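Local coordinates for protein glucosidase 2 subunit beta (PDB 4XQM) that recognises mannose-rich N-glycans through its MRH lectin domain, as the beta subunit of the endoplasmic reticulum glucosidase that trims glucose from immature glycoproteins, at residues 6-11 and 19-24. Numbering follows the deposited sequence.
Sequences GMETKR and KVVFYE
T9 and V20 form a hydrogen-bonded pair in the first antiparallel beta hairpin of the MRH lectin domain, strands 8-13 and 16-21. T9 N to V20 O and V20 N to T9 O each span 2.9 Å. Past the strand end the pairing runs on: F22 N reaches M7 O, and G6 N gives F22 O a nearly straight bond (170° at the hydrogen), just where V21 to E24 form a type II turn. The packed face carries T9 and V20, and with F22 from just beyond the strand end they meet M87 of strand 82-89. With M7 CG turned anti to the backbone N (chi1 -177°), the chain runs beside the F22 ring and places SD 3.8 Å from F22 CE2, a Met-aromatic contact oblique to the ring. The face bearing E8, K10 and K19 is looser and more exposed. There the aliphatic part of K19 lies between its neighbours, CD 3.7 Å from E8 OE1 and CE 3.7 Å from K10 CD, while E8 OE1 and K19 NZ stay 4.9 Å apart, too far for a salt bridge. V21, on the same face but buried, sets CG1 against the G6 backbone; from the turn, the carboxylate of E24, salt-bridged to K5, brings OE2 to 3.6 Å from G6 CA.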
# COMPACT_ATOMS: atom_id res chain seq x y z
N GLY A 6 8.69 8.14 -2.16
CA GLY A 6 9.23 7.49 -3.34
C GLY A 6 9.88 6.16 -3.06
O GLY A 6 10.25 5.43 -3.99
N MET A 7 10.05 5.82 -1.79
CA MET A 7 10.60 4.52 -1.42
C MET A 7 9.63 3.41 -1.84
O MET A 7 8.43 3.45 -1.51
CB MET A 7 10.84 4.47 0.08
CG MET A 7 11.48 3.20 0.59
SD MET A 7 11.82 3.34 2.36
CE MET A 7 12.89 4.77 2.41
N GLU A 8 10.14 2.44 -2.60
CA GLU A 8 9.31 1.39 -3.20
C GLU A 8 9.57 0.01 -2.60
O GLU A 8 10.72 -0.40 -2.44
CB GLU A 8 9.57 1.34 -4.71
CG GLU A 8 8.99 0.12 -5.42
CD GLU A 8 9.42 0.05 -6.88
OE1 GLU A 8 9.12 1.00 -7.63
OE2 GLU A 8 10.07 -0.95 -7.26
N THR A 9 8.49 -0.71 -2.29
CA THR A 9 8.59 -2.11 -1.86
C THR A 9 7.67 -2.94 -2.76
O THR A 9 6.53 -2.54 -3.03
CB THR A 9 8.15 -2.28 -0.40
OG1 THR A 9 8.91 -1.39 0.43
CG2 THR A 9 8.37 -3.71 0.07
N LYS A 10 8.17 -4.08 -3.24
CA LYS A 10 7.39 -4.95 -4.12
C LYS A 10 7.33 -6.36 -3.55
O LYS A 10 8.28 -6.85 -2.92
CB LYS A 10 8.01 -5.00 -5.52
CG LYS A 10 7.95 -3.70 -6.31
CD LYS A 10 8.55 -3.91 -7.71
CE LYS A 10 9.81 -4.77 -7.62
NZ LYS A 10 10.49 -4.98 -8.93
N ARG A 11 6.21 -7.03 -3.79
CA ARG A 11 6.10 -8.46 -3.48
C ARG A 11 5.06 -9.10 -4.37
O ARG A 11 3.97 -8.53 -4.59
CB ARG A 11 5.73 -8.69 -2.01
CG ARG A 11 5.65 -10.18 -1.65
CD ARG A 11 5.39 -10.41 -0.18
NE ARG A 11 5.09 -11.82 0.09
CZ ARG A 11 4.50 -12.27 1.19
NH1 ARG A 11 4.15 -11.42 2.14
NH2 ARG A 11 4.25 -13.58 1.32
N LYS A 19 3.00 -3.28 -5.44
CA LYS A 19 4.05 -2.28 -5.35
C LYS A 19 3.53 -1.13 -4.52
O LYS A 19 2.53 -0.49 -4.87
CB LYS A 19 4.43 -1.79 -6.74
CG LYS A 19 5.45 -0.69 -6.78
CD LYS A 19 5.74 -0.35 -8.25
CE LYS A 19 5.92 -1.63 -9.08
NZ LYS A 19 6.00 -1.37 -10.55
N VAL A 20 4.19 -0.90 -3.38
CA VAL A 20 3.85 0.23 -2.52
C VAL A 20 4.96 1.26 -2.64
O VAL A 20 6.13 0.94 -2.44
CB VAL A 20 3.74 -0.18 -1.03
CG1 VAL A 20 3.51 1.06 -0.15
CG2 VAL A 20 2.60 -1.19 -0.85
N VAL A 21 4.58 2.48 -3.01
CA VAL A 21 5.52 3.60 -3.01
C VAL A 21 5.07 4.61 -1.95
O VAL A 21 4.00 5.21 -2.06
CB VAL A 21 5.60 4.26 -4.38
CG1 VAL A 21 6.73 5.28 -4.38
CG2 VAL A 21 5.87 3.22 -5.44
N PHE A 22 5.89 4.79 -0.92
CA PHE A 22 5.48 5.65 0.20
C PHE A 22 5.16 7.08 -0.27
O PHE A 22 5.94 7.69 -1.00
CB PHE A 22 6.55 5.69 1.30
CG PHE A 22 6.73 4.38 2.04
CD1 PHE A 22 5.66 3.49 2.21
CD2 PHE A 22 7.97 4.05 2.59
CE1 PHE A 22 5.84 2.29 2.92
CE2 PHE A 22 8.15 2.86 3.29
CZ PHE A 22 7.10 1.98 3.45
N TYR A 23 3.98 7.56 0.13
CA TYR A 23 3.53 8.93 -0.15
C TYR A 23 3.30 9.22 -1.63
O TYR A 23 3.16 10.38 -2.03
CB TYR A 23 4.51 9.96 0.44
CG TYR A 23 4.62 9.90 1.95
CD1 TYR A 23 3.50 9.70 2.74
CD2 TYR A 23 5.85 10.03 2.57
CE1 TYR A 23 3.61 9.65 4.13
CE2 TYR A 23 5.97 9.98 3.94
CZ TYR A 23 4.86 9.79 4.72
OH TYR A 23 4.99 9.74 6.09
N GLU A 24 3.22 8.16 -2.43
CA GLU A 24 2.90 8.32 -3.84
C GLU A 24 1.69 7.44 -4.21
O GLU A 24 0.55 7.92 -4.19
CB GLU A 24 4.14 8.07 -4.72
CG GLU A 24 5.18 9.18 -4.48
CD GLU A 24 6.44 9.07 -5.33
OE1 GLU A 24 6.54 8.14 -6.17
OE2 GLU A 24 7.35 9.92 -5.15